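Gluconate kinase (Lactobacillus acidophilus, PDB 3LL3) binds ATP and d-xylulose and, as a member of the FGGY carbohydrate kinase family, probably transfers phosphate from ATP to a sugar or sugar acid. Local coordinates at residues L51-V56 and T219-K224; M368-I373 and A469-L474; G375-L380 and R410-N415. All blocks are in the same frame, centred on the assembly; numbering follows the deposited sequence.

Contact 1: L51-V56 and T219-K224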
loop_
_atom_site.group_PDB
_atom_site.type_symbol
_atom_site.label_atom_id
_atom_site.label_comp_id
_atom_site.label_asym_id
_atom_site.label_seq_id
_atom_site.Cartn_x
_atom_site.Cartn_y
_atom_site.Cartn_z
ATOM N N LEU A 51 -4.411 2.046 43.282
ATOM C CA LEU A 51 -3.179 2.680 42.802
ATOM C C LEU A 51 -3.434 4.076 42.256
ATOM O O LEU A 51 -2.687 5.015 42.543
ATOM C CB LEU A 51 -2.510 1.826 41.722
ATOM C CG LEU A 51 -1.606 0.709 42.233
ATOM C CD1 LEU A 51 -2.257 0.005 43.418
ATOM C CD2 LEU A 51 -1.278 -0.281 41.130
ATOM N N ILE A 52 -4.485 4.212 41.459
ATOM C CA ILE A 52 -4.819 5.508 40.895
ATOM C C ILE A 52 -5.120 6.492 42.013
ATOM O O ILE A 52 -4.616 7.625 42.006
ATOM C CB ILE A 52 -6.013 5.424 39.928
ATOM C CG1 ILE A 52 -5.618 4.622 38.686
ATOM C CG2 ILE A 52 -6.486 6.816 39.556
ATOM C CD1 ILE A 52 -6.704 4.527 37.624
ATOM N N PHE A 53 -5.921 6.060 42.985
ATOM C CA PHE A 53 -6.264 6.934 44.096
ATOM C C PHE A 53 -5.042 7.297 44.947
ATOM O O PHE A 53 -4.933 8.423 45.413
ATOM C CB PHE A 53 -7.362 6.337 44.978
ATOM C CG PHE A 53 -7.726 7.213 46.137
ATOM C CD1 PHE A 53 -7.321 6.893 47.420
ATOM C CD2 PHE A 53 -8.438 8.383 45.937
ATOM C CE1 PHE A 53 -7.640 7.719 48.486
ATOM C CE2 PHE A 53 -8.758 9.209 46.994
ATOM C CZ PHE A 53 -8.364 8.876 48.270
ATOM N N ASP A 54 -4.134 6.343 45.145
ATOM C CA ASP A 54 -2.863 6.624 45.813
ATOM C C ASP A 54 -2.054 7.687 45.048
ATOM O O ASP A 54 -1.508 8.615 45.646
ATOM C CB ASP A 54 -2.038 5.342 45.972
ATOM C CG ASP A 54 -2.601 4.397 47.043
ATOM O OD1 ASP A 54 -3.575 4.765 47.739
ATOM O OD2 ASP A 54 -2.062 3.283 47.196
ATOM N N ALA A 55 -1.968 7.553 43.727
ATOM C CA ALA A 55 -1.280 8.571 42.925
ATOM C C ALA A 55 -1.945 9.929 43.132
ATOM O O ALA A 55 -1.273 10.940 43.300
ATOM C CB ALA A 55 -1.268 8.190 41.448
ATOM N N VAL A 56 -3.272 9.938 43.159
ATOM C CA VAL A 56 -4.043 11.163 43.357
ATOM C C VAL A 56 -3.702 11.870 44.672
ATOM O O VAL A 56 -3.506 13.086 44.688
ATOM C CB VAL A 56 -5.567 10.887 43.302
ATOM C CG1 VAL A 56 -6.331 12.031 43.898
ATOM C CG2 VAL A 56 -5.998 10.653 41.870
ATOM N N THR A 219 -12.202 14.397 56.867
ATOM C CA THR A 219 -11.082 14.971 57.621
ATOM C C THR A 219 -9.805 14.203 57.389
ATOM O O THR A 219 -8.734 14.782 57.291
ATOM C CB THR A 219 -11.282 14.970 59.161
ATOM O OG1 THR A 219 -12.674 14.968 59.498
ATOM C CG2 THR A 219 -10.601 16.181 59.767
ATOM N N GLU A 220 -9.924 12.887 57.344
ATOM C CA GLU A 220 -8.779 12.032 57.070
ATOM C C GLU A 220 -7.973 12.559 55.893
ATOM O O GLU A 220 -6.762 12.760 55.993
ATOM C CB GLU A 220 -9.252 10.620 56.759
ATOM C CG GLU A 220 -8.177 9.701 56.225
ATOM C CD GLU A 220 -8.722 8.314 55.966
ATOM O OE1 GLU A 220 -9.927 8.109 56.227
ATOM O OE2 GLU A 220 -7.958 7.435 55.508
ATOM N N TYR A 221 -8.652 12.773 54.772
ATOM C CA TYR A 221 -7.964 13.167 53.550
ATOM C C TYR A 221 -7.630 14.649 53.519
ATOM O O TYR A 221 -6.827 15.078 52.700
ATOM C CB TYR A 221 -8.759 12.737 52.314
ATOM C CG TYR A 221 -8.837 11.246 52.199
ATOM C CD1 TYR A 221 -7.706 10.501 51.905
ATOM C CD2 TYR A 221 -10.027 10.574 52.424
ATOM C CE1 TYR A 221 -7.763 9.125 51.823
ATOM C CE2 TYR A 221 -10.095 9.202 52.341
ATOM C CZ TYR A 221 -8.961 8.480 52.042
ATOM O OH TYR A 221 -9.023 7.105 51.965
ATOM N N VAL A 222 -8.222 15.430 54.420
ATOM C CA VAL A 222 -7.857 16.842 54.528
ATOM C C VAL A 222 -6.425 16.948 55.013
ATOM O O VAL A 222 -5.642 17.792 54.551
ATOM C CB VAL A 222 -8.757 17.600 55.515
ATOM C CG1 VAL A 222 -8.121 18.930 55.894
ATOM C CG2 VAL A 222 -10.137 17.810 54.908
ATOM N N LYS A 223 -6.092 16.075 55.955
ATOM C CA LYS A 223 -4.744 15.998 56.485
ATOM C C LYS A 223 -3.804 15.419 55.433
ATOM O O LYS A 223 -2.775 16.010 55.121
ATOM C CB LYS A 223 -4.729 15.116 57.738
ATOM C CG LYS A 223 -5.905 15.371 58.676
ATOM C CD LYS A 223 -6.008 14.313 59.784
ATOM C CE LYS A 223 -7.130 14.657 60.773
ATOM N NZ LYS A 223 -6.950 16.006 61.413
ATOM N N LYS A 224 -4.168 14.261 54.886
ATOM C CA LYS A 224 -3.283 13.532 53.986
ATOM C C LYS A 224 -2.940 14.336 52.737
ATOM O O LYS A 224 -1.845 14.202 52.197
ATOM C CB LYS A 224 -3.895 12.190 53.568
ATOM C CG LYS A 224 -4.009 11.160 54.689
ATOM C CD LYS A 224 -4.323 9.778 54.141
ATOM C CE LYS A 224 -4.757 8.820 55.253
ATOM N NZ LYS A 224 -4.800 7.397 54.797
#
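Tyr221 OH is hydrogen-bonded to Arg164 NH2, which holds the outer end of the ring whose face Phe53 meets; the same oxygen packs 3.8 Å from Phe53 CE1. The cross-segment contact is an offset edge-to-face pair: Phe53 drives the CE1–CZ side of its ring at one face of Tyr221, with centroids 5.3 Å apart and planes at 89°. Phe53 CE1 and CZ both lie 3.6 Å from Tyr221 CE1, so this edge straddles that atom and the touch falls near the rim of the tyrosine ring. Phe53 reaches across because its CG stands anti to the backbone N (chi1 179°), carrying the ring out from helix 49-65. The opposite face of Tyr221 is covered by its neighbour Glu220, whose CD sits 3.9 Å above the plane and toward the rim. A salt bridge from Lys224 NZ to Glu220 OE2 (3.2 Å, weak as a hydrogen bond), one turn along the same helix, probably helps keep the carboxylate there. Both aromatic residues are buried, and Leu165 touches each of them. The pair thus joins helix 219-225 to helix 49-65 in the FGGY N-terminal domain, with helix 157-166 supplying Arg164 and Leu165 beside it, while Ile52 and Val56 turn from helix 49-65 to strand 4-11 of the mixed sheet.

Contact 2: M368-I373 and A469-L474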
loop_
_atom_site.group_PDB
_atom_site.type_symbol
_atom_site.label_atom_id
_atom_site.label_comp_id
_atom_site.label_asym_id
_atom_site.label_seq_id
_atom_site.Cartn_x
_atom_site.Cartn_y
_atom_site.Cartn_z
HETATM N N MSE A 368 7.189 8.552 0.065
HETATM C CA MSE A 368 6.563 7.658 1.038
HETATM C C MSE A 368 6.444 8.316 2.389
HETATM O O MSE A 368 5.416 8.183 3.035
HETATM C CB MSE A 368 7.289 6.328 1.152
HETATM C CG MSE A 368 7.258 5.582 -0.199
HETATM SE SE MSE A 368 8.004 3.803 -0.074
HETATM C CE MSE A 368 6.525 2.887 0.857
ATOM N N ALA A 369 7.492 9.039 2.793
ATOM C CA ALA A 369 7.497 9.758 4.063
ATOM C C ALA A 369 6.364 10.760 4.093
ATOM O O ALA A 369 5.611 10.829 5.058
ATOM C CB ALA A 369 8.839 10.480 4.284
ATOM N N ARG A 370 6.244 11.543 3.026
ATOM C CA ARG A 370 5.231 12.576 2.997
ATOM C C ARG A 370 3.825 11.993 2.904
ATOM O O ARG A 370 2.896 12.533 3.490
ATOM C CB ARG A 370 5.464 13.597 1.876
ATOM C CG ARG A 370 4.576 14.798 2.089
ATOM C CD ARG A 370 4.308 15.618 0.864
ATOM N NE ARG A 370 5.165 16.770 0.827
ATOM C CZ ARG A 370 4.773 18.029 0.990
ATOM N NH1 ARG A 370 3.504 18.351 1.181
ATOM N NH2 ARG A 370 5.677 18.970 0.934
ATOM N N ALA A 371 3.670 10.908 2.153
ATOM C CA ALA A 371 2.371 10.258 2.034
ATOM C C ALA A 371 1.871 9.820 3.397
ATOM O O ALA A 371 0.670 9.858 3.646
ATOM C CB ALA A 371 2.425 9.045 1.073
ATOM N N VAL A 372 2.780 9.385 4.267
ATOM C CA VAL A 372 2.387 8.963 5.610
ATOM C C VAL A 372 1.782 10.155 6.356
ATOM O O VAL A 372 0.688 10.064 6.920
ATOM C CB VAL A 372 3.574 8.402 6.423
ATOM C CG1 VAL A 372 3.200 8.290 7.907
ATOM C CG2 VAL A 372 4.046 7.043 5.856
ATOM N N ILE A 373 2.486 11.286 6.320
ATOM C CA ILE A 373 2.024 12.479 7.028
ATOM C C ILE A 373 0.708 12.960 6.448
ATOM O O ILE A 373 -0.215 13.299 7.188
ATOM C CB ILE A 373 3.063 13.620 6.979
ATOM C CG1 ILE A 373 4.291 13.229 7.795
ATOM C CG2 ILE A 373 2.466 14.896 7.580
ATOM C CD1 ILE A 373 5.553 14.020 7.446
ATOM N N ALA A 469 -5.774 23.666 -3.098
ATOM C CA ALA A 469 -6.373 23.136 -4.318
ATOM C C ALA A 469 -5.842 21.743 -4.656
ATOM O O ALA A 469 -6.604 20.854 -5.073
ATOM C CB ALA A 469 -6.150 24.088 -5.491
ATOM N N THR A 470 -4.534 21.558 -4.494
ATOM C CA THR A 470 -3.939 20.256 -4.778
ATOM C C THR A 470 -4.604 19.191 -3.883
ATOM O O THR A 470 -5.039 18.131 -4.349
ATOM C CB THR A 470 -2.434 20.279 -4.496
ATOM O OG1 THR A 470 -1.792 21.247 -5.347
ATOM C CG2 THR A 470 -1.841 18.902 -4.729
ATOM N N TYR A 471 -4.695 19.497 -2.595
ATOM C CA TYR A 471 -5.252 18.557 -1.641
ATOM C C TYR A 471 -6.734 18.344 -1.871
ATOM O O TYR A 471 -7.254 17.259 -1.654
ATOM C CB TYR A 471 -4.948 18.996 -0.202
ATOM C CG TYR A 471 -3.497 18.759 0.130
ATOM C CD1 TYR A 471 -2.962 17.471 0.082
ATOM C CD2 TYR A 471 -2.652 19.813 0.435
ATOM C CE1 TYR A 471 -1.630 17.242 0.357
ATOM C CE2 TYR A 471 -1.317 19.598 0.702
ATOM C CZ TYR A 471 -0.812 18.316 0.666
ATOM O OH TYR A 471 0.516 18.120 0.937
ATOM N N GLN A 472 -7.412 19.386 -2.322
ATOM C CA GLN A 472 -8.839 19.289 -2.592
ATOM C C GLN A 472 -9.105 18.318 -3.735
ATOM O O GLN A 472 -10.131 17.623 -3.755
ATOM C CB GLN A 472 -9.400 20.670 -2.917
ATOM C CG GLN A 472 -10.903 20.763 -2.873
ATOM C CD GLN A 472 -11.380 22.185 -2.601
ATOM O OE1 GLN A 472 -10.612 23.038 -2.136
ATOM N NE2 GLN A 472 -12.655 22.446 -2.887
ATOM N N LYS A 473 -8.180 18.271 -4.691
ATOM C CA LYS A 473 -8.301 17.337 -5.787
ATOM C C LYS A 473 -7.854 15.933 -5.373
ATOM O O LYS A 473 -8.378 14.934 -5.864
ATOM C CB LYS A 473 -7.536 17.833 -7.028
ATOM C CG LYS A 473 -7.466 16.796 -8.135
ATOM C CD LYS A 473 -6.950 17.369 -9.458
ATOM C CE LYS A 473 -7.254 16.424 -10.622
ATOM N NZ LYS A 473 -7.011 17.079 -11.933
ATOM N N LEU A 474 -6.908 15.855 -4.444
ATOM C CA LEU A 474 -6.358 14.561 -4.043
ATOM C C LEU A 474 -7.201 13.811 -2.999
ATOM O O LEU A 474 -7.180 12.578 -2.960
ATOM C CB LEU A 474 -4.922 14.719 -3.547
ATOM C CG LEU A 474 -4.235 13.438 -3.062
ATOM C CD1 LEU A 474 -4.127 12.409 -4.203
ATOM C CD2 LEU A 474 -2.858 13.793 -2.493
#
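Arg370 and Tyr471 lie on helical backbones that stay well apart, with their CA atoms 12.9 Å from each other, so two long side chains must bridge the distance. They meet at one polar contact, where Arg370 NH1 gives a weak hydrogen bond to Tyr471 OH, 3.0 Å long and bent to 122° at the hydrogen. NH1 comes at the edge of the tyrosine ring, close to its plane and nearly in line with the CZ–OH bond, while the oxygen in turn lies in the guanidinium plane. The two flat groups are only 20° from coplanar and meet edge on, without stacking, although the side chains cross at about a right angle. A bend in the arginine chain at chi3, -99°, swings the guanidinium toward the tyrosine. The stronger partner of the phenol is Glu374, one turn on from Arg370: its OE2 is hydrogen-bonded to Tyr471 OH and forms a salt bridge with Arg370 NH1, so that the carboxylate bridges the two groups, probably does more to hold them together than the weak direct bond, and probably balances the buried arginine charge. The helices belong to the C-terminal half of an FGGY kinase, whose fold is of the actin-like ATPase type; here the long helix 365-388 is joined to helix 465-485 near the end of the chain, with the Arg370 side chain about 12 Å from bound ATP. Arg370 NE adds a weak hydrogen bond to Ala324 O, which may help fix the turn of the guanidinium, and helix 407-417 lines the apolar surroundings, Phe408 touching Arg370 while Leu412 and Ile416 pack on Tyr471.

Contact 3: G375-L380 and R410-N415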
loop_
_atom_site.group_PDB
_atom_site.type_symbol
_atom_site.label_atom_id
_atom_site.label_comp_id
_atom_site.label_asym_id
_atom_site.label_seq_id
_atom_site.Cartn_x
_atom_site.Cartn_y
_atom_site.Cartn_z
ATOM N N GLY A 375 -1.500 11.145 4.788
ATOM C CA GLY A 375 -2.523 10.155 5.074
ATOM C C GLY A 375 -3.057 10.302 6.491
ATOM O O GLY A 375 -4.274 10.222 6.727
ATOM N N ILE A 376 -2.146 10.502 7.442
ATOM C CA ILE A 376 -2.535 10.702 8.827
ATOM C C ILE A 376 -3.527 11.870 8.902
ATOM O O ILE A 376 -4.595 11.750 9.486
ATOM C CB ILE A 376 -1.311 10.954 9.724
ATOM C CG1 ILE A 376 -0.593 9.636 10.013
ATOM C CG2 ILE A 376 -1.731 11.587 11.056
ATOM C CD1 ILE A 376 0.790 9.802 10.575
ATOM N N ILE A 377 -3.192 12.969 8.239
ATOM C CA ILE A 377 -4.027 14.176 8.253
ATOM C C ILE A 377 -5.318 14.001 7.455
ATOM O O ILE A 377 -6.371 14.504 7.854
ATOM C CB ILE A 377 -3.229 15.380 7.685
ATOM C CG1 ILE A 377 -1.982 15.619 8.534
ATOM C CG2 ILE A 377 -4.098 16.652 7.646
ATOM C CD1 ILE A 377 -1.133 16.817 8.034
ATOM N N PHE A 378 -5.229 13.324 6.306
ATOM C CA PHE A 378 -6.413 13.029 5.501
ATOM C C PHE A 378 -7.442 12.239 6.335
ATOM O O PHE A 378 -8.648 12.474 6.259
ATOM C CB PHE A 378 -6.046 12.208 4.250
ATOM C CG PHE A 378 -5.665 13.033 3.038
ATOM C CD1 PHE A 378 -6.353 14.197 2.720
ATOM C CD2 PHE A 378 -4.653 12.599 2.190
ATOM C CE1 PHE A 378 -6.025 14.931 1.594
ATOM C CE2 PHE A 378 -4.319 13.321 1.052
ATOM C CZ PHE A 378 -5.004 14.489 0.751
ATOM N N ASN A 379 -6.955 11.285 7.118
ATOM C CA ASN A 379 -7.830 10.445 7.933
ATOM C C ASN A 379 -8.594 11.330 8.941
ATOM O O ASN A 379 -9.802 11.196 9.113
ATOM C CB ASN A 379 -6.977 9.392 8.644
ATOM C CG ASN A 379 -7.793 8.429 9.497
ATOM O OD1 ASN A 379 -7.407 8.125 10.630
ATOM N ND2 ASN A 379 -8.896 7.933 8.959
ATOM N N LEU A 380 -7.864 12.241 9.574
ATOM C CA LEU A 380 -8.449 13.215 10.495
ATOM C C LEU A 380 -9.438 14.137 9.789
ATOM O O LEU A 380 -10.450 14.532 10.366
ATOM C CB LEU A 380 -7.346 14.045 11.163
ATOM C CG LEU A 380 -6.506 13.318 12.225
ATOM C CD1 LEU A 380 -5.134 13.989 12.401
ATOM C CD2 LEU A 380 -7.232 13.203 13.546
ATOM N N ARG A 410 1.522 21.811 10.830
ATOM C CA ARG A 410 0.474 22.793 11.076
ATOM C C ARG A 410 -0.063 23.333 9.766
ATOM O O ARG A 410 -1.275 23.405 9.562
ATOM C CB ARG A 410 0.997 23.920 11.968
ATOM C CG ARG A 410 1.226 23.471 13.397
ATOM C CD ARG A 410 2.073 24.451 14.176
ATOM N NE ARG A 410 2.201 24.037 15.570
ATOM C CZ ARG A 410 2.766 24.781 16.515
ATOM N NH1 ARG A 410 3.270 25.975 16.203
ATOM N NH2 ARG A 410 2.830 24.341 17.767
ATOM N N GLN A 411 0.848 23.694 8.863
ATOM C CA GLN A 411 0.449 24.269 7.588
ATOM C C GLN A 411 -0.240 23.252 6.703
ATOM O O GLN A 411 -1.194 23.563 5.968
ATOM C CB GLN A 411 1.670 24.862 6.853
ATOM C CG GLN A 411 1.289 25.599 5.585
ATOM C CD GLN A 411 0.429 26.822 5.878
ATOM O OE1 GLN A 411 -0.631 27.014 5.277
ATOM N NE2 GLN A 411 0.874 27.638 6.820
ATOM N N LEU A 412 0.262 22.024 6.756
ATOM C CA LEU A 412 -0.342 20.941 5.990
ATOM C C LEU A 412 -1.798 20.728 6.427
ATOM O O LEU A 412 -2.693 20.514 5.601
ATOM C CB LEU A 412 0.467 19.662 6.198
ATOM C CG LEU A 412 0.783 18.912 4.923
ATOM C CD1 LEU A 412 1.803 17.827 5.172
ATOM C CD2 LEU A 412 -0.498 18.323 4.417
ATOM N N CYS A 413 -2.038 20.792 7.732
ATOM C CA CYS A 413 -3.413 20.662 8.246
ATOM C C CYS A 413 -4.277 21.776 7.696
ATOM O O CYS A 413 -5.393 21.547 7.240
ATOM C CB CYS A 413 -3.439 20.728 9.776
ATOM S SG CYS A 413 -2.860 19.217 10.592
ATOM N N ALA A 414 -3.756 22.997 7.762
ATOM C CA ALA A 414 -4.453 24.157 7.212
ATOM C C ALA A 414 -4.802 23.935 5.738
ATOM O O ALA A 414 -5.920 24.217 5.307
ATOM C CB ALA A 414 -3.585 25.404 7.358
ATOM N N ASN A 415 -3.823 23.459 4.970
ATOM C CA ASN A 415 -4.012 23.217 3.545
ATOM C C ASN A 415 -5.021 22.100 3.204
ATOM O O ASN A 415 -5.773 22.218 2.233
ATOM C CB ASN A 415 -2.662 22.938 2.887
ATOM C CG ASN A 415 -1.735 24.146 2.929
ATOM O OD1 ASN A 415 -2.166 25.251 3.250
ATOM N ND2 ASN A 415 -0.464 23.936 2.610
#
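Leu412 is the first residue of 410-415 to meet Ile377, its CB 3.7 Å from Ile377 CD1. The leucine branch follows at longer range, CD2 being 4.0 Å from the same methyl, and the two side chains run obliquely past each other. Next comes Cys413, whose SG lies 3.9 Å from Ile377 CD1 and 4.1 Å from CG2, so sulfur touches both branches of the isoleucine. The helices are near each other here: the CA atoms of Ile377 and Cys413 are 6.5 Å apart, and Ile377 CG2 packs directly on Cys413 CA at 4.1 Å. With chi2 at -180° the isoleucine is fully extended beyond CB, so CD1 reaches both the leucine CB and the cysteine sulfur, which lie on adjacent sides of it. Replacing Ile377 by an alanine would probably leave Leu412 CB and Cys413 SG without their apolar partner and open a gap between the helices. Farther along, Asn415 turns to other partners, its ND2 bonded to Glu467 OE1 and its OD1 to the backbone N of Asn464. The contact is apolar and buried, and the Ile377 side chain is about 9 Å from bound ATP. Helix 407-417 is the connection in a beta-alpha-beta crossover between the parallel strands 396-400 and 421-424; Cys413 and Ala414 rest on Ile421 of the latter, helix 365-388 packs through Ile377, and helix 465-485 brings Leu474 and Tyr478 against Phe378.

In all three contacts the touching residues are buried, but they serve different halves of the kinase. Contact 1 joins helices of the N-terminal domain, across the chain's centre from the other two and about 26 Å from contact 3 at the nearest atoms. Contacts 2 and 3 share helix 365-388 and have centres 8 Å apart; side chains of the one pack directly on those of the other, which makes them one continuous three-helix core. Their chemistry divides accordingly: aromatic rings in contact 1, a polar link between long side chains in contact 2, and close aliphatic and sulfur packing in contact 3, which lies nearer the chain's centre and the nucleotide.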